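Local coordinates for cytochrome c2 iso-2 (Rhodospirillum centenum, PDB 1JDL), which carries electrons through a covalently bound heme, serving in purple photosynthetic bacteria as the donor to the oxidized bacteriochlorophyll and perhaps also in respiration, at residues 9-14 and 100-105; 31-36 and 113-118; 70-75 and 106-111. One frame throughout, in Å; residues are numbered along the deposited sequence.

Contact 1: residues 9-14 and 100-105. With HEM (protoporphyrin IX containing Fe), chain B.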
loop_
_atom_site.group_PDB
_atom_site.type_symbol
_atom_site.label_atom_id
_atom_site.label_comp_id
_atom_site.label_asym_id
_atom_site.label_seq_id
_atom_site.Cartn_x
_atom_site.Cartn_y
_atom_site.Cartn_z
ATOM N N GLU A 9 7.282 13.938 -0.000
ATOM C CA GLU A 9 6.043 14.700 0.116
ATOM C C GLU A 9 5.578 15.160 -1.264
ATOM O O GLU A 9 4.379 15.260 -1.526
ATOM C CB GLU A 9 6.248 15.914 1.028
ATOM C CG GLU A 9 4.989 16.735 1.246
ATOM C CD GLU A 9 5.208 17.905 2.186
ATOM O OE1 GLU A 9 4.235 18.640 2.456
ATOM O OE2 GLU A 9 6.353 18.091 2.656
ATOM N N ALA A 10 6.539 15.435 -2.139
ATOM C CA ALA A 10 6.243 15.871 -3.497
ATOM C C ALA A 10 5.739 14.685 -4.315
ATOM O O ALA A 10 4.814 14.815 -5.117
ATOM C CB ALA A 10 7.496 16.460 -4.141
ATOM N N VAL A 11 6.358 13.528 -4.112
ATOM C CA VAL A 11 5.953 12.324 -4.822
ATOM C C VAL A 11 4.534 11.955 -4.396
ATOM O O VAL A 11 3.740 11.466 -5.198
ATOM C CB VAL A 11 6.893 11.138 -4.507
ATOM C CG1 VAL A 11 6.375 9.871 -5.172
ATOM C CG2 VAL A 11 8.301 11.441 -4.997
ATOM N N PHE A 12 4.212 12.207 -3.130
ATOM C CA PHE A 12 2.890 11.874 -2.616
ATOM C C PHE A 12 1.770 12.604 -3.352
ATOM O O PHE A 12 0.600 12.238 -3.233
ATOM C CB PHE A 12 2.795 12.181 -1.121
ATOM C CG PHE A 12 1.604 11.556 -0.459
ATOM C CD1 PHE A 12 1.583 10.190 -0.192
ATOM C CD2 PHE A 12 0.481 12.315 -0.148
ATOM C CE1 PHE A 12 0.459 9.590 0.370
ATOM C CE2 PHE A 12 -0.646 11.725 0.414
ATOM C CZ PHE A 12 -0.656 10.360 0.672
ATOM N N LYS A 13 2.116 13.649 -4.096
ATOM C CA LYS A 13 1.106 14.375 -4.850
ATOM C C LYS A 13 0.452 13.404 -5.833
ATOM O O LYS A 13 -0.712 13.566 -6.198
ATOM C CB LYS A 13 1.739 15.544 -5.611
ATOM C CG LYS A 13 2.245 16.657 -4.707
ATOM C CD LYS A 13 2.839 17.799 -5.520
ATOM C CE LYS A 13 3.277 18.944 -4.623
ATOM N NZ LYS A 13 3.878 20.060 -5.407
ATOM N N LYS A 14 1.211 12.395 -6.246
ATOM C CA LYS A 14 0.720 11.382 -7.177
ATOM C C LYS A 14 -0.208 10.381 -6.492
ATOM O O LYS A 14 -0.824 9.547 -7.159
ATOM C CB LYS A 14 1.889 10.621 -7.806
ATOM C CG LYS A 14 2.800 11.483 -8.669
ATOM C CD LYS A 14 3.917 10.650 -9.269
ATOM C CE LYS A 14 4.801 11.490 -10.177
ATOM N NZ LYS A 14 5.836 10.654 -10.840
ATOM N N PHE A 100 -2.904 2.074 -10.276
ATOM C CA PHE A 100 -1.858 3.081 -10.345
ATOM C C PHE A 100 -0.539 2.384 -10.050
ATOM O O PHE A 100 -0.481 1.479 -9.212
ATOM C CB PHE A 100 -2.112 4.199 -9.318
ATOM C CG PHE A 100 -1.098 5.310 -9.364
ATOM C CD1 PHE A 100 0.054 5.255 -8.585
ATOM C CD2 PHE A 100 -1.284 6.399 -10.211
ATOM C CE1 PHE A 100 1.008 6.269 -8.644
ATOM C CE2 PHE A 100 -0.335 7.421 -10.281
ATOM C CZ PHE A 100 0.814 7.353 -9.493
ATOM N N LYS A 101 0.510 2.788 -10.757
ATOM C CA LYS A 101 1.836 2.215 -10.569
ATOM C C LYS A 101 2.860 3.333 -10.422
ATOM O O LYS A 101 2.714 4.407 -11.010
ATOM C CB LYS A 101 2.236 1.357 -11.775
ATOM C CG LYS A 101 1.324 0.183 -12.089
ATOM C CD LYS A 101 1.826 -0.545 -13.332
ATOM C CE LYS A 101 0.934 -1.717 -13.706
ATOM N NZ LYS A 101 1.395 -2.376 -14.963
ATOM N N LEU A 102 3.897 3.069 -9.635
ATOM C CA LEU A 102 4.979 4.019 -9.421
ATOM C C LEU A 102 6.242 3.193 -9.653
ATOM O O LEU A 102 6.796 2.612 -8.725
ATOM C CB LEU A 102 4.952 4.551 -7.982
ATOM C CG LEU A 102 5.847 5.749 -7.639
ATOM C CD1 LEU A 102 5.826 5.978 -6.133
ATOM C CD2 LEU A 102 7.275 5.501 -8.097
ATOM N N PRO A 103 6.709 3.122 -10.908
ATOM C CA PRO A 103 7.906 2.351 -11.257
ATOM C C PRO A 103 9.266 2.845 -10.758
ATOM O O PRO A 103 10.106 2.037 -10.356
ATOM C CB PRO A 103 7.841 2.300 -12.782
ATOM C CG PRO A 103 7.216 3.616 -13.121
ATOM C CD PRO A 103 6.090 3.697 -12.116
ATOM N N ASP A 104 9.486 4.155 -10.777
ATOM C CA ASP A 104 10.776 4.711 -10.366
ATOM C C ASP A 104 11.198 4.348 -8.944
ATOM O O ASP A 104 10.498 4.642 -7.979
ATOM C CB ASP A 104 10.773 6.231 -10.545
ATOM C CG ASP A 104 12.148 6.842 -10.347
ATOM O OD1 ASP A 104 12.537 7.091 -9.187
ATOM O OD2 ASP A 104 12.849 7.061 -11.357
ATOM N N GLU A 105 12.361 3.711 -8.832
ATOM C CA GLU A 105 12.896 3.280 -7.543
ATOM C C GLU A 105 13.111 4.413 -6.544
ATOM O O GLU A 105 12.773 4.277 -5.365
ATOM C CB GLU A 105 14.214 2.527 -7.749
ATOM C CG GLU A 105 14.781 1.932 -6.470
ATOM C CD GLU A 105 16.010 1.082 -6.715
ATOM O OE1 GLU A 105 17.039 1.629 -7.165
ATOM O OE2 GLU A 105 15.943 -0.138 -6.456
HETATM C CHA HEM B . -4.405 0.665 -1.619
HETATM C CHB HEM B . -0.258 3.122 -1.467
HETATM C CHC HEM B . -1.750 5.826 -5.184
HETATM C CHD HEM B . -6.057 3.738 -4.955
HETATM C C1A HEM B . -3.109 1.064 -1.288
HETATM C C2A HEM B . -2.268 0.390 -0.327
HETATM C C3A HEM B . -1.102 1.089 -0.299
HETATM C C4A HEM B . -1.240 2.186 -1.227
HETATM C CMA HEM B . 0.147 0.761 0.506
HETATM C CAA HEM B . -2.705 -0.768 0.581
HETATM C CBA HEM B . -3.302 -0.150 1.844
HETATM C CGA HEM B . -3.910 -1.167 2.815
HETATM O O1A HEM B . -3.788 -2.387 2.590
HETATM O O2A HEM B . -4.509 -0.733 3.820
HETATM C C1B HEM B . -0.326 4.093 -2.456
HETATM C C2B HEM B . 0.725 5.032 -2.757
HETATM C C3B HEM B . 0.370 5.614 -3.942
HETATM C C4B HEM B . -0.967 5.238 -4.202
HETATM C CMB HEM B . 1.941 5.297 -1.880
HETATM C CAB HEM B . 1.163 6.212 -4.944
HETATM C CBB HEM B . 2.675 6.348 -4.996
HETATM C C1C HEM B . -3.032 5.462 -5.478
HETATM C C2C HEM B . -3.850 6.069 -6.507
HETATM C C3C HEM B . -4.988 5.357 -6.535
HETATM C C4C HEM B . -4.972 4.493 -5.372
HETATM C CMC HEM B . -3.486 7.287 -7.359
HETATM C CAC HEM B . -5.964 5.257 -7.552
HETATM C CBC HEM B . -6.137 6.069 -8.832
HETATM C C1D HEM B . -6.015 2.772 -3.975
HETATM C C2D HEM B . -7.113 1.882 -3.677
HETATM C C3D HEM B . -6.636 0.956 -2.791
HETATM C C4D HEM B . -5.237 1.317 -2.542
HETATM C CMD HEM B . -8.518 1.914 -4.285
HETATM C CAD HEM B . -7.387 -0.272 -2.269
HETATM C CBD HEM B . -7.050 -1.430 -3.215
HETATM C CGD HEM B . -7.823 -2.701 -2.928
HETATM O O1D HEM B . -7.634 -3.679 -3.684
HETATM O O2D HEM B . -8.611 -2.738 -1.958
HETATM N NA HEM B . -2.467 2.153 -1.853
HETATM N NB HEM B . -1.378 4.225 -3.339
HETATM N NC HEM B . -3.721 4.476 -4.796
HETATM N ND HEM B . -4.867 2.436 -3.278
HETATM FE FE HEM B . -3.091 3.304 -3.349
#

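Contact 2: residues 31-36 and 113-118. With HEM (protoporphyrin IX containing Fe), chain B.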
loop_
_atom_site.group_PDB
_atom_site.type_symbol
_atom_site.label_atom_id
_atom_site.label_comp_id
_atom_site.label_asym_id
_atom_site.label_seq_id
_atom_site.Cartn_x
_atom_site.Cartn_y
_atom_site.Cartn_z
ATOM N N PRO A 31 -7.829 3.786 0.904
ATOM C CA PRO A 31 -7.805 3.930 2.363
ATOM C C PRO A 31 -6.812 4.959 2.886
ATOM O O PRO A 31 -5.798 5.253 2.245
ATOM C CB PRO A 31 -7.479 2.517 2.842
ATOM C CG PRO A 31 -6.616 1.981 1.737
ATOM C CD PRO A 31 -7.329 2.461 0.493
ATOM N N ALA A 32 -7.106 5.510 4.061
ATOM C CA ALA A 32 -6.214 6.487 4.674
ATOM C C ALA A 32 -4.880 5.783 4.885
ATOM O O ALA A 32 -4.846 4.589 5.187
ATOM C CB ALA A 32 -6.786 6.961 6.014
ATOM N N LEU A 33 -3.779 6.509 4.726
ATOM C CA LEU A 33 -2.472 5.888 4.883
ATOM C C LEU A 33 -1.736 6.269 6.156
ATOM O O LEU A 33 -0.561 5.940 6.329
ATOM C CB LEU A 33 -1.607 6.169 3.650
ATOM C CG LEU A 33 -2.151 5.524 2.367
ATOM C CD1 LEU A 33 -1.269 5.919 1.188
ATOM C CD2 LEU A 33 -2.184 4.009 2.524
ATOM N N THR A 34 -2.422 6.962 7.058
ATOM C CA THR A 34 -1.798 7.312 8.324
ATOM C C THR A 34 -1.646 6.002 9.100
ATOM O O THR A 34 -2.603 5.235 9.226
ATOM C CB THR A 34 -2.676 8.280 9.130
ATOM O OG1 THR A 34 -2.922 9.456 8.353
ATOM C CG2 THR A 34 -1.976 8.683 10.421
ATOM N N GLY A 35 -0.438 5.736 9.588
ATOM C CA GLY A 35 -0.188 4.521 10.348
ATOM C C GLY A 35 -0.170 3.243 9.524
ATOM O O GLY A 35 -0.352 2.146 10.061
ATOM N N VAL A 36 0.062 3.372 8.222
ATOM C CA VAL A 36 0.084 2.201 7.350
ATOM C C VAL A 36 1.345 1.345 7.532
ATOM O O VAL A 36 1.328 0.145 7.271
ATOM C CB VAL A 36 -0.065 2.619 5.860
ATOM C CG1 VAL A 36 1.171 3.392 5.399
ATOM C CG2 VAL A 36 -0.301 1.387 4.991
ATOM N N ALA A 113 9.644 7.008 2.607
ATOM C CA ALA A 113 10.295 7.757 3.680
ATOM C C ALA A 113 9.298 8.775 4.232
ATOM O O ALA A 113 9.275 9.060 5.432
ATOM C CB ALA A 113 11.542 8.467 3.147
ATOM N N TYR A 114 8.467 9.318 3.348
ATOM C CA TYR A 114 7.452 10.289 3.740
ATOM C C TYR A 114 6.367 9.608 4.582
ATOM O O TYR A 114 5.952 10.124 5.625
ATOM C CB TYR A 114 6.831 10.919 2.488
ATOM C CG TYR A 114 5.687 11.866 2.766
ATOM C CD1 TYR A 114 5.893 13.068 3.445
ATOM C CD2 TYR A 114 4.394 11.558 2.353
ATOM C CE1 TYR A 114 4.840 13.936 3.706
ATOM C CE2 TYR A 114 3.333 12.419 2.610
ATOM C CZ TYR A 114 3.562 13.606 3.285
ATOM O OH TYR A 114 2.511 14.459 3.535
ATOM N N LEU A 115 5.923 8.438 4.134
ATOM C CA LEU A 115 4.886 7.695 4.840
ATOM C C LEU A 115 5.334 7.259 6.229
ATOM O O LEU A 115 4.515 7.144 7.135
ATOM C CB LEU A 115 4.471 6.460 4.035
ATOM C CG LEU A 115 3.700 6.737 2.744
ATOM C CD1 LEU A 115 3.494 5.439 1.973
ATOM C CD2 LEU A 115 2.367 7.385 3.081
ATOM N N LYS A 116 6.629 7.010 6.388
ATOM C CA LYS A 116 7.168 6.576 7.675
ATOM C C LYS A 116 7.014 7.647 8.746
ATOM O O LYS A 116 7.029 7.344 9.939
ATOM C CB LYS A 116 8.646 6.203 7.540
ATOM C CG LYS A 116 8.905 4.949 6.723
ATOM C CD LYS A 116 10.386 4.581 6.714
ATOM C CE LYS A 116 10.833 3.967 8.037
ATOM N NZ LYS A 116 10.670 4.887 9.196
ATOM N N GLN A 117 6.869 8.896 8.315
ATOM C CA GLN A 117 6.710 10.014 9.242
ATOM C C GLN A 117 5.357 10.008 9.938
ATOM O O GLN A 117 5.169 10.685 10.952
ATOM C CB GLN A 117 6.867 11.342 8.501
ATOM C CG GLN A 117 8.245 11.591 7.926
ATOM C CD GLN A 117 8.346 12.952 7.271
ATOM O OE1 GLN A 117 7.609 13.255 6.331
ATOM N NE2 GLN A 117 9.255 13.784 7.767
ATOM N N PHE A 118 4.416 9.243 9.390
ATOM C CA PHE A 118 3.067 9.177 9.938
ATOM C C PHE A 118 2.736 7.863 10.639
ATOM O O PHE A 118 1.564 7.548 10.858
ATOM C CB PHE A 118 2.055 9.431 8.819
ATOM C CG PHE A 118 2.153 10.801 8.216
ATOM C CD1 PHE A 118 1.423 11.862 8.745
ATOM C CD2 PHE A 118 2.978 11.035 7.118
ATOM C CE1 PHE A 118 1.510 13.137 8.187
ATOM C CE2 PHE A 118 3.074 12.303 6.554
ATOM C CZ PHE A 118 2.338 13.358 7.088
HETATM C CHA HEM B . -4.405 0.665 -1.619
HETATM C CHB HEM B . -0.258 3.122 -1.467
HETATM C CHC HEM B . -1.750 5.826 -5.184
HETATM C CHD HEM B . -6.057 3.738 -4.955
HETATM C C1A HEM B . -3.109 1.064 -1.288
HETATM C C2A HEM B . -2.268 0.390 -0.327
HETATM C C3A HEM B . -1.102 1.089 -0.299
HETATM C C4A HEM B . -1.240 2.186 -1.227
HETATM C CMA HEM B . 0.147 0.761 0.506
HETATM C CAA HEM B . -2.705 -0.768 0.581
HETATM C CBA HEM B . -3.302 -0.150 1.844
HETATM C CGA HEM B . -3.910 -1.167 2.815
HETATM O O1A HEM B . -3.788 -2.387 2.590
HETATM O O2A HEM B . -4.509 -0.733 3.820
HETATM C C1B HEM B . -0.326 4.093 -2.456
HETATM C C2B HEM B . 0.725 5.032 -2.757
HETATM C C3B HEM B . 0.370 5.614 -3.942
HETATM C C4B HEM B . -0.967 5.238 -4.202
HETATM C CMB HEM B . 1.941 5.297 -1.880
HETATM C CAB HEM B . 1.163 6.212 -4.944
HETATM C CBB HEM B . 2.675 6.348 -4.996
HETATM C C1C HEM B . -3.032 5.462 -5.478
HETATM C C2C HEM B . -3.850 6.069 -6.507
HETATM C C3C HEM B . -4.988 5.357 -6.535
HETATM C C4C HEM B . -4.972 4.493 -5.372
HETATM C CMC HEM B . -3.486 7.287 -7.359
HETATM C CAC HEM B . -5.964 5.257 -7.552
HETATM C CBC HEM B . -6.137 6.069 -8.832
HETATM C C1D HEM B . -6.015 2.772 -3.975
HETATM C C2D HEM B . -7.113 1.882 -3.677
HETATM C C3D HEM B . -6.636 0.956 -2.791
HETATM C C4D HEM B . -5.237 1.317 -2.542
HETATM C CMD HEM B . -8.518 1.914 -4.285
HETATM C CAD HEM B . -7.387 -0.272 -2.269
HETATM C CBD HEM B . -7.050 -1.430 -3.215
HETATM C CGD HEM B . -7.823 -2.701 -2.928
HETATM O O1D HEM B . -7.634 -3.679 -3.684
HETATM O O2D HEM B . -8.611 -2.738 -1.958
HETATM N NA HEM B . -2.467 2.153 -1.853
HETATM N NB HEM B . -1.378 4.225 -3.339
HETATM N NC HEM B . -3.721 4.476 -4.796
HETATM N ND HEM B . -4.867 2.436 -3.278
HETATM FE FE HEM B . -3.091 3.304 -3.349
HETATM O O HOH W 1 2.062 6.132 7.663
#

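Contact 3: residues 70-75 and 106-111. With HEM (protoporphyrin IX containing Fe), chain B.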
loop_
_atom_site.group_PDB
_atom_site.type_symbol
_atom_site.label_atom_id
_atom_site.label_comp_id
_atom_site.label_asym_id
_atom_site.label_seq_id
_atom_site.Cartn_x
_atom_site.Cartn_y
_atom_site.Cartn_z
ATOM N N ALA A 70 8.359 -2.791 -2.851
ATOM C CA ALA A 70 8.233 -3.860 -3.840
ATOM C C ALA A 70 6.847 -3.912 -4.471
ATOM O O ALA A 70 6.674 -4.425 -5.577
ATOM C CB ALA A 70 8.550 -5.200 -3.195
ATOM N N TYR A 71 5.869 -3.379 -3.752
ATOM C CA TYR A 71 4.471 -3.356 -4.180
ATOM C C TYR A 71 4.132 -2.275 -5.207
ATOM O O TYR A 71 3.460 -2.541 -6.201
ATOM C CB TYR A 71 3.604 -3.168 -2.931
ATOM C CG TYR A 71 2.172 -2.706 -3.139
ATOM C CD1 TYR A 71 1.171 -3.600 -3.518
ATOM C CD2 TYR A 71 1.811 -1.385 -2.871
ATOM C CE1 TYR A 71 -0.165 -3.190 -3.612
ATOM C CE2 TYR A 71 0.489 -0.963 -2.969
ATOM C CZ TYR A 71 -0.491 -1.867 -3.332
ATOM O OH TYR A 71 -1.801 -1.451 -3.382
ATOM N N LEU A 72 4.608 -1.061 -4.961
ATOM C CA LEU A 72 4.298 0.084 -5.816
ATOM C C LEU A 72 4.506 0.006 -7.331
ATOM O O LEU A 72 3.734 0.597 -8.084
ATOM C CB LEU A 72 4.990 1.335 -5.266
ATOM C CG LEU A 72 4.402 1.855 -3.947
ATOM C CD1 LEU A 72 5.227 3.021 -3.441
ATOM C CD2 LEU A 72 2.947 2.268 -4.148
ATOM N N PRO A 73 5.530 -0.724 -7.806
ATOM C CA PRO A 73 5.697 -0.770 -9.265
ATOM C C PRO A 73 4.620 -1.557 -10.017
ATOM O O PRO A 73 4.401 -1.339 -11.209
ATOM C CB PRO A 73 7.100 -1.360 -9.433
ATOM C CG PRO A 73 7.253 -2.228 -8.231
ATOM C CD PRO A 73 6.644 -1.401 -7.120
ATOM N N ASP A 74 3.940 -2.457 -9.315
ATOM C CA ASP A 74 2.885 -3.275 -9.910
ATOM C C ASP A 74 2.125 -3.926 -8.759
ATOM O O ASP A 74 2.443 -5.041 -8.345
ATOM C CB ASP A 74 3.491 -4.368 -10.801
ATOM C CG ASP A 74 2.456 -5.044 -11.687
ATOM O OD1 ASP A 74 1.285 -5.157 -11.268
ATOM O OD2 ASP A 74 2.819 -5.476 -12.802
ATOM N N PRO A 75 1.112 -3.231 -8.219
ATOM C CA PRO A 75 0.309 -3.744 -7.106
ATOM C C PRO A 75 -0.218 -5.168 -7.290
ATOM O O PRO A 75 -0.044 -6.016 -6.413
ATOM C CB PRO A 75 -0.810 -2.710 -6.993
ATOM C CG PRO A 75 -0.114 -1.444 -7.375
ATOM C CD PRO A 75 0.683 -1.872 -8.592
ATOM N N GLN A 106 13.674 5.525 -7.006
ATOM C CA GLN A 106 13.926 6.657 -6.124
ATOM C C GLN A 106 12.618 7.228 -5.584
ATOM O O GLN A 106 12.494 7.478 -4.387
ATOM C CB GLN A 106 14.703 7.753 -6.858
ATOM C CG GLN A 106 15.141 8.901 -5.958
ATOM C CD GLN A 106 15.997 8.435 -4.794
ATOM O OE1 GLN A 106 17.007 7.753 -4.984
ATOM N NE2 GLN A 106 15.600 8.801 -3.580
ATOM N N GLU A 107 11.646 7.436 -6.465
ATOM C CA GLU A 107 10.360 7.970 -6.034
ATOM C C GLU A 107 9.727 7.056 -4.996
ATOM O O GLU A 107 9.129 7.528 -4.027
ATOM C CB GLU A 107 9.412 8.128 -7.218
ATOM C CG GLU A 107 9.766 9.279 -8.135
ATOM C CD GLU A 107 8.667 9.565 -9.135
ATOM O OE1 GLU A 107 8.440 8.726 -10.030
ATOM O OE2 GLU A 107 8.021 10.626 -9.017
ATOM N N ARG A 108 9.857 5.751 -5.203
ATOM C CA ARG A 108 9.301 4.787 -4.263
ATOM C C ARG A 108 9.986 4.922 -2.911
ATOM O O ARG A 108 9.323 4.956 -1.878
ATOM C CB ARG A 108 9.466 3.360 -4.790
ATOM C CG ARG A 108 8.401 2.946 -5.793
ATOM C CD ARG A 108 8.631 1.522 -6.260
ATOM N NE ARG A 108 9.725 1.429 -7.222
ATOM C CZ ARG A 108 10.503 0.361 -7.370
ATOM N NH1 ARG A 108 10.315 -0.709 -6.611
ATOM N NH2 ARG A 108 11.464 0.357 -8.285
ATOM N N LYS A 109 11.316 4.998 -2.914
ATOM C CA LYS A 109 12.055 5.139 -1.661
ATOM C C LYS A 109 11.644 6.411 -0.926
ATOM O O LYS A 109 11.445 6.401 0.291
ATOM C CB LYS A 109 13.565 5.190 -1.919
ATOM C CG LYS A 109 14.174 3.910 -2.449
ATOM C CD LYS A 109 15.685 4.060 -2.548
ATOM C CE LYS A 109 16.347 2.797 -3.065
ATOM N NZ LYS A 109 17.827 2.955 -3.115
ATOM N N ASP A 110 11.518 7.506 -1.671
ATOM C CA ASP A 110 11.157 8.789 -1.083
ATOM C C ASP A 110 9.736 8.845 -0.544
ATOM O O ASP A 110 9.503 9.365 0.546
ATOM C CB ASP A 110 11.351 9.925 -2.094
ATOM C CG ASP A 110 12.802 10.105 -2.504
ATOM O OD1 ASP A 110 13.695 9.856 -1.667
ATOM O OD2 ASP A 110 13.046 10.513 -3.661
ATOM N N VAL A 111 8.778 8.321 -1.299
ATOM C CA VAL A 111 7.403 8.366 -0.828
ATOM C C VAL A 111 7.250 7.499 0.424
ATOM O O VAL A 111 6.485 7.834 1.327
ATOM C CB VAL A 111 6.406 7.943 -1.941
ATOM C CG1 VAL A 111 6.419 6.440 -2.140
ATOM C CG2 VAL A 111 5.009 8.454 -1.592
HETATM C CHA HEM B . -4.405 0.665 -1.619
HETATM C CHB HEM B . -0.258 3.122 -1.467
HETATM C CHC HEM B . -1.750 5.826 -5.184
HETATM C CHD HEM B . -6.057 3.738 -4.955
HETATM C C1A HEM B . -3.109 1.064 -1.288
HETATM C C2A HEM B . -2.268 0.390 -0.327
HETATM C C3A HEM B . -1.102 1.089 -0.299
HETATM C C4A HEM B . -1.240 2.186 -1.227
HETATM C CMA HEM B . 0.147 0.761 0.506
HETATM C CAA HEM B . -2.705 -0.768 0.581
HETATM C CBA HEM B . -3.302 -0.150 1.844
HETATM C CGA HEM B . -3.910 -1.167 2.815
HETATM O O1A HEM B . -3.788 -2.387 2.590
HETATM O O2A HEM B . -4.509 -0.733 3.820
HETATM C C1B HEM B . -0.326 4.093 -2.456
HETATM C C2B HEM B . 0.725 5.032 -2.757
HETATM C C3B HEM B . 0.370 5.614 -3.942
HETATM C C4B HEM B . -0.967 5.238 -4.202
HETATM C CMB HEM B . 1.941 5.297 -1.880
HETATM C CAB HEM B . 1.163 6.212 -4.944
HETATM C CBB HEM B . 2.675 6.348 -4.996
HETATM C C1C HEM B . -3.032 5.462 -5.478
HETATM C C2C HEM B . -3.850 6.069 -6.507
HETATM C C3C HEM B . -4.988 5.357 -6.535
HETATM C C4C HEM B . -4.972 4.493 -5.372
HETATM C CMC HEM B . -3.486 7.287 -7.359
HETATM C CAC HEM B . -5.964 5.257 -7.552
HETATM C CBC HEM B . -6.137 6.069 -8.832
HETATM C C1D HEM B . -6.015 2.772 -3.975
HETATM C C2D HEM B . -7.113 1.882 -3.677
HETATM C C3D HEM B . -6.636 0.956 -2.791
HETATM C C4D HEM B . -5.237 1.317 -2.542
HETATM C CMD HEM B . -8.518 1.914 -4.285
HETATM C CAD HEM B . -7.387 -0.272 -2.269
HETATM C CBD HEM B . -7.050 -1.430 -3.215
HETATM C CGD HEM B . -7.823 -2.701 -2.928
HETATM O O1D HEM B . -7.634 -3.679 -3.684
HETATM O O2D HEM B . -8.611 -2.738 -1.958
HETATM N NA HEM B . -2.467 2.153 -1.853
HETATM N NB HEM B . -1.378 4.225 -3.339
HETATM N NC HEM B . -3.721 4.476 -4.796
HETATM N ND HEM B . -4.867 2.436 -3.278
HETATM FE FE HEM B . -3.091 3.304 -3.349
#

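Contact 1: residues 9-14 and 100-105
Val11, on helix 5-11, meets Leu102 in the loop ahead of helix 105-115, and their side chains cross at about a right angle. Only methyl groups touch, Val11 CG1 lying 4.0 Å from Leu102 CD1. CG1 reaches this place because it stands anti to the backbone N of Val11 (chi1 175°). The same Leu102 CD1 turns to the heme and comes 3.4 Å from its vinyl-derived carbon CBB, so one methyl group serves both the helix and the porphyrin rim.

Further on, Lys14 offers its backbone and the root of its side chain. Its carbonyl O sits over one face of the Phe100 ring, 3.6 Å from Phe100 CZ, and on the same face the heme methyl CMC lies 3.7 Å from Phe100 CG. Lys14 CB touches CZ as well, while the extended chain beyond carries NZ off to a salt bridge with Glu107. Without the ring, as with an alanine at Phe100, a gap between heme CMC and the Lys14 carbonyl is likely to open, and the methyl would lose its aromatic neighbour.

Phe100 is two residues beyond Met98, an axial ligand of the heme iron, and Lys14 directly precedes Cys15, a covalent heme attachment. The contact thus lines part of the heme edge, between helix 5-11 and the loop leading from helix 75-85 to helix 105-115, and Val111 of helix 105-115 also packs on Val11.

Contact 2: residues 31-36 and 113-118
A single water molecule ties Leu33 to Leu115, donating to both backbone carbonyls: it lies 2.9 Å from Leu33 O and 2.7 Å from Leu115 O. With both of its protons committed, it fills the join between the turn and the last part of helix 105-115. Beside it runs the direct bond, Gly35 N to Phe118 O at 3.0 Å. This bond is bent, with 131° at the hydrogen, and the donor stands above the carbonyl plane, 43° out of it, away from the lone-pair directions.

Gly35 is the third residue of a type II turn from Leu33 to Val36, and its positive phi is one that glycine readily adopts. Thr34 adds a methyl contact, its CG2 lying 3.7 Å from Phe118 O. CG2 points there because it is anti to the backbone N (chi1 -58° for OG1), which sends the hydroxyl elsewhere, to Gly22 O.

On the heme side the contact is apolar. Leu115 CD2 rests 4.2 Å from Leu33 CB, while Leu33 CD1, farther along the side chain, comes within 4.0 Å of heme CHB. Leu33 also touches His19, an axial ligand of the iron, whose ND1 is hydrogen-bonded to Pro31 O; that bond probably orients the imidazole and makes it a stronger donor to the metal. The chemistry therefore divides in two, backbone and water bonds fixing the turn to the chain end, leucines giving the heme side an apolar lining.

Contact 3: residues 70-75 and 106-111
Leu72 packs against helix 105-115 with each of its branches differently employed. Its CD1 meets Val111 CG1 tip to tip at 3.8 Å, while CD2 turns to the heme and lies 3.8 Å from C2B. With CG anti to the carbonyl carbon (chi1 -70°) and the second torsion extended, the two methyls part in this way. Leu72 CB in turn touches Arg108 CD at 3.8 Å, the two side chains sliding past each other in opposite directions. This is the close-packed, buried part.

Farther from the heme, Pro73 and Arg108 form the more open side, both partly exposed. They cross at about a right angle, with Pro73 CD 3.6 Å from Arg108 CD, and Pro73 CG lies over one face of the guanidinium, 3.8 Å from Arg108 NH1. The arginine chain bends at its third torsion (chi3 -76°), bringing the head beside the proline. There NH1 is hydrogen-bonded to Ile69 O, and weaker bonds run from NE and NH2 to Asp104 O and Pro103 O, so the charged end serves backbone carbonyls around helices 65-71 and 105-115.

Tyr71 lies toward the heme, its OH 3.5 Å from C1A, and touches Met98, the axial methionine. Such a meeting of the C-terminal helix with the segment following helix 65-71, over the methionine side of the heme, belongs to the class I cytochrome c fold.

The three contacts illustrate how a small protein of helices and loops, without strands, can be organised around its cofactor: each of them touches the heme. Contacts 1 and 3 are neighbours, their centres about 7 Å apart, and Leu102 N probably bonds to Leu72 O between them; contact 2 lies about 14 Å from the centre of either. Helix 105-115 supplies one side of contacts 2 and 3, and contact 1 uses the loop leading into it. Along the chain, 9-14, 31-36 and 70-75 come first, and 100-105, 106-111 and 113-118 follow in one nearly continuous run. That C-terminal run thus gathers three earlier, separate parts of the chain around one heme.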